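Local coordinates for protein threonine--tRNA ligase catalytic subunit (Aeropyrum pernix, PDB 3A32) that catalyses the ATP-dependent attachment of threonine to tRNA(Thr), as a homodimeric, zinc-dependent class II synthetase that probably lacks editing activity of its own, at residues L59-H63 with V136-G140; F62-Y68 with E183-V188; E275-G279 with R319-Y324; R328-M332 with E392-K396. All coordinates share one frame; numbering follows the deposited sequence.

Contact 1: L59-H63 with V136-G140; sequences LAKFH and VFEFG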
loop_
_atom_site.group_PDB
_atom_site.type_symbol
_atom_site.label_atom_id
_atom_site.label_comp_id
_atom_site.label_asym_id
_atom_site.label_seq_id
_atom_site.Cartn_x
_atom_site.Cartn_y
_atom_site.Cartn_z
ATOM N N LEU A 59 3.162 8.453 2.408
ATOM C CA LEU A 59 2.301 8.981 3.456
ATOM C C LEU A 59 2.345 8.127 4.707
ATOM O O LEU A 59 2.375 8.685 5.795
ATOM C CB LEU A 59 0.841 9.157 2.972
ATOM C CG LEU A 59 0.738 10.112 1.776
ATOM C CD1 LEU A 59 -0.673 10.123 1.184
ATOM C CD2 LEU A 59 1.199 11.512 2.242
ATOM N N ALA A 60 2.354 6.793 4.557
ATOM C CA ALA A 60 2.506 5.882 5.680
ATOM C C ALA A 60 3.812 6.118 6.447
ATOM O O ALA A 60 3.795 6.308 7.661
ATOM C CB ALA A 60 2.389 4.387 5.230
ATOM N N LYS A 61 4.934 6.116 5.739
ATOM C CA LYS A 61 6.247 6.372 6.350
ATOM C C LYS A 61 6.395 7.760 6.944
ATOM O O LYS A 61 6.990 7.890 8.035
ATOM C CB LYS A 61 7.393 6.074 5.358
ATOM C CG LYS A 61 7.446 4.583 4.941
ATOM C CD LYS A 61 8.420 4.293 3.803
ATOM C CE LYS A 61 8.442 2.796 3.565
ATOM N NZ LYS A 61 9.353 2.382 2.453
ATOM N N PHE A 62 5.874 8.786 6.249
ATOM C CA PHE A 62 5.823 10.158 6.803
ATOM C C PHE A 62 5.107 10.190 8.158
ATOM O O PHE A 62 5.615 10.760 9.131
ATOM C CB PHE A 62 5.166 11.158 5.849
ATOM C CG PHE A 62 4.963 12.546 6.469
ATOM C CD1 PHE A 62 6.070 13.343 6.832
ATOM C CD2 PHE A 62 3.678 13.047 6.690
ATOM C CE1 PHE A 62 5.884 14.614 7.428
ATOM C CE2 PHE A 62 3.471 14.298 7.286
ATOM C CZ PHE A 62 4.585 15.100 7.642
ATOM N N HIS A 63 3.944 9.527 8.224
ATOM C CA HIS A 63 3.207 9.454 9.461
ATOM C C HIS A 63 3.864 8.639 10.531
ATOM O O HIS A 63 3.898 9.060 11.688
ATOM C CB HIS A 63 1.771 9.050 9.188
ATOM C CG HIS A 63 0.979 10.171 8.585
ATOM N ND1 HIS A 63 1.006 10.467 7.237
ATOM C CD2 HIS A 63 0.182 11.100 9.159
ATOM C CE1 HIS A 63 0.194 11.481 6.997
ATOM N NE2 HIS A 63 -0.275 11.921 8.152
ATOM N N VAL A 136 -3.077 7.497 15.319
ATOM C CA VAL A 136 -3.205 6.362 14.400
ATOM C C VAL A 136 -3.500 6.898 12.957
ATOM O O VAL A 136 -4.446 7.689 12.779
ATOM C CB VAL A 136 -4.277 5.361 14.925
ATOM C CG1 VAL A 136 -5.690 6.020 15.088
ATOM C CG2 VAL A 136 -4.365 4.157 14.088
ATOM N N PHE A 137 -2.701 6.462 11.974
ATOM C CA PHE A 137 -2.809 6.890 10.576
ATOM C C PHE A 137 -3.225 5.720 9.667
ATOM O O PHE A 137 -2.736 4.612 9.839
ATOM C CB PHE A 137 -1.465 7.417 10.028
ATOM C CG PHE A 137 -1.502 7.685 8.543
ATOM C CD1 PHE A 137 -2.149 8.819 8.045
ATOM C CD2 PHE A 137 -0.942 6.787 7.636
ATOM C CE1 PHE A 137 -2.224 9.057 6.709
ATOM C CE2 PHE A 137 -1.000 7.043 6.272
ATOM C CZ PHE A 137 -1.641 8.164 5.803
ATOM N N GLU A 138 -4.069 5.979 8.674
ATOM C CA GLU A 138 -4.420 4.939 7.682
ATOM C C GLU A 138 -4.623 5.558 6.311
ATOM O O GLU A 138 -5.307 6.574 6.219
ATOM C CB GLU A 138 -5.676 4.129 8.070
ATOM C CG GLU A 138 -6.087 3.146 6.997
ATOM C CD GLU A 138 -7.151 2.142 7.431
ATOM O OE1 GLU A 138 -7.700 2.234 8.570
ATOM O OE2 GLU A 138 -7.467 1.257 6.607
ATOM N N PHE A 139 -3.974 4.977 5.288
ATOM C CA PHE A 139 -4.267 5.237 3.865
ATOM C C PHE A 139 -5.554 4.450 3.616
ATOM O O PHE A 139 -5.524 3.250 3.292
ATOM C CB PHE A 139 -3.107 4.685 3.011
ATOM C CG PHE A 139 -3.136 5.110 1.546
ATOM C CD1 PHE A 139 -2.784 6.403 1.163
ATOM C CD2 PHE A 139 -3.479 4.198 0.550
ATOM C CE1 PHE A 139 -2.822 6.790 -0.203
ATOM C CE2 PHE A 139 -3.480 4.558 -0.798
ATOM C CZ PHE A 139 -3.146 5.861 -1.175
ATOM N N GLY A 140 -6.701 5.084 3.840
ATOM C CA GLY A 140 -7.933 4.284 4.038
ATOM C C GLY A 140 -8.865 4.330 2.855
ATOM O O GLY A 140 -8.934 5.352 2.181
#
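Motif 1 of the class II synthetase fold meets motif 2 where His63, on the long helix 48-65, lies flat on Phe137 of strand 134-143. The two rings form a face-to-face stack, centroids 3.8 Å apart and planes only 8° from parallel. His63 CB also sits over the phenyl face, 4.1 Å from the centroid of the Phe137 ring. Phe137 reaches the helix because its CG stands anti to the backbone N (chi1 172°), and its far end fits against the backbone of Ala60, with Phe137 CE2 3.7 Å from Ala60 CA. A small residue at that position lets the ring come so close. Leu59 adds apolar contacts, its CB 3.9 Å from Phe137 CZ and its CD1 at the edge of the Phe139 ring. The imidazole is held from two sides: His63 ND1 donates to Leu59 O at 2.7 Å, that oxygen lying in the ring plane, while NE2 is hydrogen-bonded to Arg311. Replacing the imidazole by the methyl group of an alanine would probably leave one face of Phe137 without its stacking partner and Arg311 without this acceptor. On the strand, Phe139 N is bonded to Tyr53 OH of the second subunit, in keeping with motif 1 forming the dimer interface. With ND1 donating and NE2 facing an arginine, the histidine is probably neutral, a state well suited to stacking on a buried phenyl ring.

Contact 2: F62-Y68 with E183-V188; sequences FHARRGY and EEMKLV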
loop_
_atom_site.group_PDB
_atom_site.type_symbol
_atom_site.label_atom_id
_atom_site.label_comp_id
_atom_site.label_asym_id
_atom_site.label_seq_id
_atom_site.Cartn_x
_atom_site.Cartn_y
_atom_site.Cartn_z
ATOM N N PHE A 62 5.874 8.786 6.249
ATOM C CA PHE A 62 5.823 10.158 6.803
ATOM C C PHE A 62 5.107 10.190 8.158
ATOM O O PHE A 62 5.615 10.760 9.131
ATOM C CB PHE A 62 5.166 11.158 5.849
ATOM C CG PHE A 62 4.963 12.546 6.469
ATOM C CD1 PHE A 62 6.070 13.343 6.832
ATOM C CD2 PHE A 62 3.678 13.047 6.690
ATOM C CE1 PHE A 62 5.884 14.614 7.428
ATOM C CE2 PHE A 62 3.471 14.298 7.286
ATOM C CZ PHE A 62 4.585 15.100 7.642
ATOM N N HIS A 63 3.944 9.527 8.224
ATOM C CA HIS A 63 3.207 9.454 9.461
ATOM C C HIS A 63 3.864 8.639 10.531
ATOM O O HIS A 63 3.898 9.060 11.688
ATOM C CB HIS A 63 1.771 9.050 9.188
ATOM C CG HIS A 63 0.979 10.171 8.585
ATOM N ND1 HIS A 63 1.006 10.467 7.237
ATOM C CD2 HIS A 63 0.182 11.100 9.159
ATOM C CE1 HIS A 63 0.194 11.481 6.997
ATOM N NE2 HIS A 63 -0.275 11.921 8.152
ATOM N N ALA A 64 4.435 7.501 10.167
ATOM C CA ALA A 64 5.192 6.718 11.156
ATOM C C ALA A 64 6.392 7.510 11.801
ATOM O O ALA A 64 6.627 7.423 13.013
ATOM C CB ALA A 64 5.608 5.412 10.578
ATOM N N ARG A 65 7.088 8.329 11.015
ATOM C CA ARG A 65 8.194 9.158 11.494
ATOM C C ARG A 65 7.794 10.348 12.397
ATOM O O ARG A 65 8.615 10.852 13.166
ATOM C CB ARG A 65 8.944 9.694 10.268
ATOM C CG ARG A 65 9.778 8.594 9.646
ATOM C CD ARG A 65 10.090 8.790 8.203
ATOM N NE ARG A 65 10.852 10.011 7.922
ATOM C CZ ARG A 65 12.164 10.169 8.128
ATOM N NH1 ARG A 65 12.895 9.177 8.647
ATOM N NH2 ARG A 65 12.737 11.338 7.798
ATOM N N ARG A 66 6.552 10.800 12.246
ATOM C CA ARG A 66 5.924 11.824 13.025
ATOM C C ARG A 66 5.177 11.264 14.256
ATOM O O ARG A 66 4.545 12.016 14.957
ATOM C CB ARG A 66 4.908 12.594 12.128
ATOM C CG ARG A 66 5.500 13.307 10.866
ATOM C CD ARG A 66 6.410 14.501 11.182
ATOM N NE ARG A 66 5.643 15.452 11.975
ATOM C CZ ARG A 66 5.980 16.725 12.254
ATOM N NH1 ARG A 66 7.111 17.257 11.790
ATOM N NH2 ARG A 66 5.148 17.469 12.996
ATOM N N GLY A 67 5.228 9.960 14.496
ATOM C CA GLY A 67 4.691 9.394 15.716
ATOM C C GLY A 67 3.318 8.747 15.626
ATOM O O GLY A 67 2.700 8.462 16.679
ATOM N N TYR A 68 2.820 8.532 14.409
ATOM C CA TYR A 68 1.542 7.863 14.217
ATOM C C TYR A 68 1.816 6.405 14.047
ATOM O O TYR A 68 2.751 6.012 13.400
ATOM C CB TYR A 68 0.806 8.323 12.940
ATOM C CG TYR A 68 0.326 9.766 12.910
ATOM C CD1 TYR A 68 -1.037 10.090 13.049
ATOM C CD2 TYR A 68 1.252 10.824 12.678
ATOM C CE1 TYR A 68 -1.454 11.412 13.007
ATOM C CE2 TYR A 68 0.845 12.155 12.637
ATOM C CZ TYR A 68 -0.495 12.446 12.796
ATOM O OH TYR A 68 -0.859 13.771 12.717
ATOM N N GLU A 183 1.641 21.650 10.733
ATOM C CA GLU A 183 3.041 21.554 10.263
ATOM C C GLU A 183 3.219 20.325 9.348
ATOM O O GLU A 183 3.953 20.371 8.388
ATOM C CB GLU A 183 4.042 21.514 11.431
ATOM C CG GLU A 183 4.189 22.822 12.198
ATOM C CD GLU A 183 5.024 23.917 11.476
ATOM O OE1 GLU A 183 4.758 24.243 10.312
ATOM O OE2 GLU A 183 5.968 24.463 12.090
ATOM N N GLU A 184 2.507 19.248 9.649
ATOM C CA GLU A 184 2.490 18.079 8.781
ATOM C C GLU A 184 1.918 18.384 7.390
ATOM O O GLU A 184 2.485 17.997 6.388
ATOM C CB GLU A 184 1.699 16.961 9.486
ATOM C CG GLU A 184 2.474 16.405 10.658
ATOM C CD GLU A 184 1.662 15.630 11.628
ATOM O OE1 GLU A 184 0.471 15.334 11.396
ATOM O OE2 GLU A 184 2.251 15.284 12.658
ATOM N N MET A 185 0.796 19.099 7.347
ATOM C CA MET A 185 0.137 19.470 6.097
ATOM C C MET A 185 1.086 20.284 5.204
ATOM O O MET A 185 1.219 20.011 3.998
ATOM C CB MET A 185 -1.169 20.234 6.414
ATOM C CG MET A 185 -1.946 20.744 5.167
ATOM S SD MET A 185 -1.175 22.234 4.466
ATOM C CE MET A 185 -0.965 23.344 5.882
ATOM N N LYS A 186 1.757 21.262 5.812
ATOM C CA LYS A 186 2.711 22.100 5.104
ATOM C C LYS A 186 3.913 21.327 4.500
ATOM O O LYS A 186 4.293 21.550 3.331
ATOM C CB LYS A 186 3.171 23.194 6.058
ATOM C CG LYS A 186 4.250 24.116 5.516
ATOM C CD LYS A 186 4.264 25.332 6.353
ATOM C CE LYS A 186 5.078 26.477 5.735
ATOM N NZ LYS A 186 6.515 26.105 5.426
ATOM N N LEU A 187 4.528 20.451 5.311
ATOM C CA LEU A 187 5.593 19.537 4.850
ATOM C C LEU A 187 5.179 18.656 3.644
ATOM O O LEU A 187 5.961 18.526 2.686
ATOM C CB LEU A 187 6.072 18.633 6.006
ATOM C CG LEU A 187 6.849 19.229 7.195
ATOM C CD1 LEU A 187 6.913 18.231 8.363
ATOM C CD2 LEU A 187 8.241 19.664 6.775
ATOM N N VAL A 188 4.007 18.009 3.716
ATOM C CA VAL A 188 3.459 17.269 2.591
ATOM C C VAL A 188 3.165 18.140 1.312
ATOM O O VAL A 188 3.636 17.817 0.199
ATOM C CB VAL A 188 2.230 16.449 3.013
ATOM C CG1 VAL A 188 1.509 15.904 1.829
ATOM C CG2 VAL A 188 2.648 15.277 3.900
HETATM O O HOH W 1 1.218 14.904 14.799
#
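Phe62 faces Val188 and Arg66 faces Glu184, with CA atoms 8.6 Å and 8.3 Å apart respectively, so the last turn of helix 48-65 runs against helix 174-191 in the opposite chain sense. Phe62 fills the apolar half. Its CE2 atom meets Val188 CG2 at 3.6 Å, Leu187 CD1 comes to the edge of the ring near its plane, and the methylene CG of Arg66 lies over one face. A flat, wholly apolar side chain suits this place, which is lined by methyl groups of helix 174-191 and the aliphatic part of Arg66. The motif 1 helix of the class II fold ends here in a Schellman motif: Gly67 takes up positive phi (100°), where a side chain would jam against the preceding carbonyl, and the chain then turns to bring Tyr68 round. Glu184, extended beyond CG, reaches back to this turn with both carboxylate oxygens. Tyr68 OH donates to OE1 of Glu184 in a bond modelled as very short, its exact length doubtful, and the phenol is also hydrogen-bonded to Arg311. The other oxygen, Glu184 OE2, takes a weak salt-bridging bond from Arg66 NE at 3.5 Å, the guanidinium and carboxylate planes standing 88° apart. A water donates to Tyr68 OH. Bends at chi2 and chi3 fold Arg66 back over Phe62, setting its NH1 3.6 Å from Leu187 CD1.

Contact 3: E275-G279 with R319-Y324; sequences EWQMG and RFLGVY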
loop_
_atom_site.group_PDB
_atom_site.type_symbol
_atom_site.label_atom_id
_atom_site.label_comp_id
_atom_site.label_asym_id
_atom_site.label_seq_id
_atom_site.Cartn_x
_atom_site.Cartn_y
_atom_site.Cartn_z
ATOM N N GLU A 275 -10.462 29.386 -3.840
ATOM C CA GLU A 275 -10.019 28.508 -2.740
ATOM C C GLU A 275 -9.895 27.088 -3.234
ATOM O O GLU A 275 -10.695 26.649 -4.063
ATOM C CB GLU A 275 -10.988 28.509 -1.588
ATOM C CG GLU A 275 -11.177 29.849 -0.936
ATOM C CD GLU A 275 -12.007 29.731 0.314
ATOM O OE1 GLU A 275 -12.424 28.588 0.675
ATOM O OE2 GLU A 275 -12.234 30.795 0.937
ATOM N N TRP A 276 -8.875 26.396 -2.738
ATOM C CA TRP A 276 -8.708 24.968 -2.954
ATOM C C TRP A 276 -8.706 24.338 -1.556
ATOM O O TRP A 276 -7.669 24.370 -0.878
ATOM C CB TRP A 276 -7.381 24.681 -3.697
ATOM C CG TRP A 276 -6.979 23.233 -3.802
ATOM C CD1 TRP A 276 -7.678 22.122 -3.359
ATOM C CD2 TRP A 276 -5.796 22.726 -4.437
ATOM N NE1 TRP A 276 -6.976 20.957 -3.649
ATOM C CE2 TRP A 276 -5.837 21.297 -4.343
ATOM C CE3 TRP A 276 -4.692 23.345 -5.078
ATOM C CZ2 TRP A 276 -4.818 20.482 -4.850
ATOM C CZ3 TRP A 276 -3.682 22.539 -5.578
ATOM C CH2 TRP A 276 -3.745 21.114 -5.452
ATOM N N GLN A 277 -9.846 23.783 -1.131
ATOM C CA GLN A 277 -9.948 23.186 0.191
ATOM C C GLN A 277 -9.263 21.825 0.221
ATOM O O GLN A 277 -9.416 20.995 -0.699
ATOM C CB GLN A 277 -11.410 23.052 0.680
ATOM C CG GLN A 277 -11.505 22.872 2.244
ATOM C CD GLN A 277 -12.880 23.104 2.783
ATOM O OE1 GLN A 277 -13.582 22.146 3.063
ATOM N NE2 GLN A 277 -13.297 24.391 2.941
ATOM N N MET A 278 -8.497 21.612 1.283
ATOM C CA MET A 278 -7.725 20.373 1.450
ATOM C C MET A 278 -8.240 19.592 2.676
ATOM O O MET A 278 -9.468 19.347 2.755
ATOM C CB MET A 278 -6.228 20.687 1.514
ATOM C CG MET A 278 -5.781 21.232 0.194
ATOM S SD MET A 278 -4.109 21.849 0.170
ATOM C CE MET A 278 -3.941 22.252 -1.543
ATOM N N GLY A 279 -7.352 19.254 3.622
ATOM C CA GLY A 279 -7.753 18.447 4.778
ATOM C C GLY A 279 -8.442 19.300 5.850
ATOM O O GLY A 279 -8.698 20.485 5.625
ATOM N N ARG A 319 -9.639 13.389 -4.962
ATOM C CA ARG A 319 -10.078 14.783 -5.144
ATOM C C ARG A 319 -8.864 15.682 -5.211
ATOM O O ARG A 319 -8.699 16.410 -6.194
ATOM C CB ARG A 319 -10.986 15.252 -4.032
ATOM C CG ARG A 319 -11.522 16.639 -4.254
ATOM C CD ARG A 319 -12.360 17.172 -3.076
ATOM N NE ARG A 319 -13.178 18.279 -3.598
ATOM C CZ ARG A 319 -12.793 19.558 -3.726
ATOM N NH1 ARG A 319 -11.596 20.009 -3.276
ATOM N NH2 ARG A 319 -13.648 20.419 -4.289
ATOM N N PHE A 320 -7.997 15.598 -4.188
ATOM C CA PHE A 320 -6.708 16.313 -4.161
ATOM C C PHE A 320 -5.965 16.175 -5.468
ATOM O O PHE A 320 -5.470 17.126 -5.968
ATOM C CB PHE A 320 -5.753 15.801 -3.054
ATOM C CG PHE A 320 -4.574 16.702 -2.864
ATOM C CD1 PHE A 320 -4.633 17.753 -1.950
ATOM C CD2 PHE A 320 -3.438 16.561 -3.665
ATOM C CE1 PHE A 320 -3.548 18.654 -1.821
ATOM C CE2 PHE A 320 -2.353 17.439 -3.535
ATOM C CZ PHE A 320 -2.411 18.489 -2.619
ATOM N N LEU A 321 -5.825 14.942 -5.954
ATOM C CA LEU A 321 -5.125 14.643 -7.200
ATOM C C LEU A 321 -5.830 15.300 -8.400
ATOM O O LEU A 321 -5.157 15.846 -9.264
ATOM C CB LEU A 321 -4.951 13.129 -7.383
ATOM C CG LEU A 321 -4.230 12.774 -8.686
ATOM C CD1 LEU A 321 -2.772 13.276 -8.660
ATOM C CD2 LEU A 321 -4.278 11.248 -8.986
ATOM N N GLY A 322 -7.158 15.282 -8.424
ATOM C CA GLY A 322 -7.928 15.941 -9.472
ATOM C C GLY A 322 -7.613 17.426 -9.582
ATOM O O GLY A 322 -7.332 17.949 -10.668
ATOM N N VAL A 323 -7.678 18.106 -8.446
ATOM C CA VAL A 323 -7.484 19.539 -8.408
ATOM C C VAL A 323 -6.035 19.847 -8.685
ATOM O O VAL A 323 -5.775 20.807 -9.430
ATOM C CB VAL A 323 -7.875 20.141 -7.077
ATOM C CG1 VAL A 323 -7.651 21.719 -7.123
ATOM C CG2 VAL A 323 -9.345 19.818 -6.762
ATOM N N TYR A 324 -5.103 19.032 -8.125
ATOM C CA TYR A 324 -3.684 19.148 -8.466
ATOM C C TYR A 324 -3.447 19.088 -9.997
ATOM O O TYR A 324 -2.735 19.891 -10.559
ATOM C CB TYR A 324 -2.804 18.081 -7.743
ATOM C CG TYR A 324 -1.358 18.281 -8.094
ATOM C CD1 TYR A 324 -0.495 19.068 -7.274
ATOM C CD2 TYR A 324 -0.844 17.742 -9.275
ATOM C CE1 TYR A 324 0.833 19.285 -7.638
ATOM C CE2 TYR A 324 0.478 17.947 -9.645
ATOM C CZ TYR A 324 1.315 18.723 -8.828
ATOM O OH TYR A 324 2.606 18.938 -9.258
HETATM O O HOH W 2 -8.528 18.960 -2.508
HETATM O O HOH W 3 -11.433 22.739 -3.709
#
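Trp276 and Val323 reach for each other through matching torsions: in the tryptophan CG is anti to the backbone N (chi1 171°), and in the valine CG1 is (chi1 -179°), which drives that methyl group straight onto the indole. The strand 273-284 belongs to the central mixed sheet of the class II catalytic domain, and helix 317-327, the helix of motif 3, packs on it in a roughly antiparallel sense. Val323 CG1 stands over the five-membered ring, 3.4 Å from its centroid, a CH-pi contact made possible by the compact branching of valine. Met278 CE covers the opposite indole face, so the ring is sandwiched between strand and helix. Phe320 receives the far end of the indole over one of its own faces, Trp276 CZ2 lying 3.8 Å from Phe320 CE1, with the planes inclined at 39°. Being extended and unbranched, Met278 can also touch this phenyl: its CE is 3.6 Å from Phe320 CE1, and its sulfur lies at the ring edge in a Met-aromatic contact. No direct hydrogen bond joins the two segments; water does it instead. Arg319, extended from CG to NE, runs to a water that its NH1 meets at 2.8 Å and that also accepts from Gln277 N. A second water, in the indole plane, accepts from Trp276 NE1 at 2.8 Å, donates to Gln277 O at 2.9 Å and takes a weak bond from Arg319 NH1.

Contact 4: R328-M332 with E392-K396; sequences RRGRM and ESTAK. With SO4 (sulfate ion), chain B.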
loop_
_atom_site.group_PDB
_atom_site.type_symbol
_atom_site.label_atom_id
_atom_site.label_comp_id
_atom_site.label_asym_id
_atom_site.label_seq_id
_atom_site.Cartn_x
_atom_site.Cartn_y
_atom_site.Cartn_z
ATOM N N ARG A 328 -1.783 22.297 -11.909
ATOM C CA ARG A 328 -0.452 22.083 -12.517
ATOM C C ARG A 328 -0.465 21.547 -13.935
ATOM O O ARG A 328 0.546 21.117 -14.433
ATOM C CB ARG A 328 0.411 21.197 -11.640
ATOM C CG ARG A 328 0.932 21.954 -10.418
ATOM C CD ARG A 328 2.361 22.431 -10.668
ATOM N NE ARG A 328 2.823 23.396 -9.660
ATOM C CZ ARG A 328 3.394 23.064 -8.505
ATOM N NH1 ARG A 328 3.539 21.763 -8.195
ATOM N NH2 ARG A 328 3.779 24.028 -7.626
ATOM N N ARG A 329 -1.625 21.587 -14.583
ATOM C CA ARG A 329 -1.734 21.227 -15.991
ATOM C C ARG A 329 -1.015 19.876 -16.307
ATOM O O ARG A 329 -0.234 19.760 -17.314
ATOM C CB ARG A 329 -1.232 22.386 -16.878
ATOM C CG ARG A 329 -2.237 23.596 -16.999
ATOM C CD ARG A 329 -1.851 24.749 -16.134
ATOM N NE ARG A 329 -2.734 25.908 -16.339
ATOM C CZ ARG A 329 -3.451 26.546 -15.394
ATOM N NH1 ARG A 329 -3.434 26.169 -14.099
ATOM N NH2 ARG A 329 -4.202 27.591 -15.759
ATOM N N GLY A 330 -1.313 18.856 -15.487
ATOM C CA GLY A 330 -0.876 17.538 -15.794
ATOM C C GLY A 330 0.557 17.266 -15.354
ATOM O O GLY A 330 1.076 16.186 -15.639
ATOM N N ARG A 331 1.172 18.217 -14.637
ATOM C CA ARG A 331 2.615 18.146 -14.305
ATOM C C ARG A 331 2.873 17.637 -12.900
ATOM O O ARG A 331 2.691 18.358 -11.923
ATOM C CB ARG A 331 3.306 19.500 -14.506
ATOM C CG ARG A 331 3.228 20.013 -15.932
ATOM C CD ARG A 331 4.066 19.186 -16.967
ATOM N NE ARG A 331 3.927 19.721 -18.332
ATOM C CZ ARG A 331 4.659 19.347 -19.377
ATOM N NH1 ARG A 331 5.598 18.395 -19.273
ATOM N NH2 ARG A 331 4.453 19.935 -20.546
ATOM N N MET A 332 3.262 16.373 -12.815
ATOM C CA MET A 332 3.468 15.678 -11.545
ATOM C C MET A 332 4.887 15.905 -11.022
ATOM O O MET A 332 5.852 15.986 -11.836
ATOM C CB MET A 332 3.282 14.156 -11.739
ATOM C CG MET A 332 1.877 13.725 -12.262
ATOM S SD MET A 332 0.567 14.317 -11.166
ATOM C CE MET A 332 0.837 13.236 -9.729
ATOM N N GLU A 392 4.874 16.245 -24.851
ATOM C CA GLU A 392 4.480 17.306 -23.912
ATOM C C GLU A 392 2.982 17.479 -23.722
ATOM O O GLU A 392 2.520 17.934 -22.645
ATOM C CB GLU A 392 5.071 18.644 -24.340
ATOM C CG GLU A 392 6.574 18.635 -24.390
ATOM C CD GLU A 392 7.239 18.388 -22.997
ATOM O OE1 GLU A 392 6.598 17.981 -22.016
ATOM O OE2 GLU A 392 8.445 18.613 -22.895
ATOM N N SER A 393 2.197 17.163 -24.747
ATOM C CA SER A 393 0.787 17.485 -24.635
ATOM C C SER A 393 0.009 16.311 -24.025
ATOM O O SER A 393 -1.147 16.447 -23.656
ATOM C CB SER A 393 0.238 17.984 -25.988
ATOM O OG SER A 393 0.220 16.918 -26.876
ATOM N N THR A 394 0.695 15.184 -23.852
ATOM C CA THR A 394 0.099 13.903 -23.483
ATOM C C THR A 394 0.764 13.258 -22.269
ATOM O O THR A 394 0.191 13.288 -21.194
ATOM C CB THR A 394 0.072 12.968 -24.700
ATOM O OG1 THR A 394 -0.970 13.454 -25.573
ATOM C CG2 THR A 394 -0.296 11.564 -24.313
ATOM N N ALA A 395 1.976 12.746 -22.436
ATOM C CA ALA A 395 2.655 11.963 -21.432
ATOM C C ALA A 395 3.367 12.790 -20.343
ATOM O O ALA A 395 3.487 12.314 -19.187
ATOM C CB ALA A 395 3.624 11.036 -22.087
ATOM N N LYS A 396 3.824 14.009 -20.705
ATOM C CA LYS A 396 4.442 14.941 -19.752
ATOM C C LYS A 396 5.451 14.262 -18.809
ATOM O O LYS A 396 5.246 14.269 -17.567
ATOM C CB LYS A 396 3.373 15.674 -18.943
ATOM C CG LYS A 396 2.541 16.637 -19.756
ATOM C CD LYS A 396 1.380 17.220 -18.981
ATOM C CE LYS A 396 0.720 18.294 -19.827
ATOM N NZ LYS A 396 -0.019 17.759 -21.012
HETATM S S SO4 B . -1.301 20.925 -22.334
HETATM O O1 SO4 B . 0.127 21.029 -22.683
HETATM O O2 SO4 B . -1.774 21.468 -21.059
HETATM O O3 SO4 B . -1.924 21.740 -23.355
HETATM O O4 SO4 B . -1.678 19.513 -22.397
HETATM O O HOH W 4 3.451 15.024 -15.359
HETATM O O HOH W 5 6.433 17.163 -16.910
#
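Arg331 and Glu392 carry the charged part of this contact, which joins the turn following the motif 3 helix to the end of helix 384-393 in the anticodon-binding domain. Both terminal nitrogens of the guanidinium grip one oxygen: Arg331 NH1 lies 2.9 Å from Glu392 OE1 and meets it on the syn side, whereas NH2, at 3.3 Å from that OE1, comes from above the carboxylate plane. The other oxygen, OE2, forms a salt bridge with Arg425. In the packing, the aliphatic stem of Lys396 crosses a face of the guanidinium, with CG 3.5 Å from Arg331 CZ, a fit that suits a long, unbranched chain. Gly330 has positive phi in the type I' turn, where a CB would jam against the preceding carbonyl and also clash with Lys396 CD. Water supplies the third kind of link, one molecule joining Gly330 O, Met332 N and Lys396 O. Lastly, Lys396 NZ donates to Glu392 O at 3.0 Å and to sulfate O4 at 2.8 Å; the sulfate, probably from the crystallisation liquor, is also bound by Lys7 and Tyr12. With a leucine at Arg331, Glu392 OE1 would probably lose both guanidinium bonds and Lys396 the flat surface it lies on. The guanidinium thus rests on the apolar part of Lys396, and the chi4 bend (70°) carries the amine to Glu392 O, which probably keeps the two like charges from opposing each other.

Contacts 1 and 2 start from the same helix, 48-65, share Phe62 and His63, and have centres about 9 Å apart; they also touch, through Phe137 and Tyr68. Contact 3 comes later in the chain, its centre about 18 Å from each of them, and reaches the same mixed sheet as contact 1. Contact 4 comes last, about 17 Å from contact 3 and about 28 Å from the first two, centre to centre. Contacts 3 and 4 meet directly, since Tyr324 OH lies 2.7 Å from Arg331 O, a probable hydrogen bond. The series therefore leads from the dimer interface, through the catalytic sheet and its motif 3 helix, to the anticodon-binding domain.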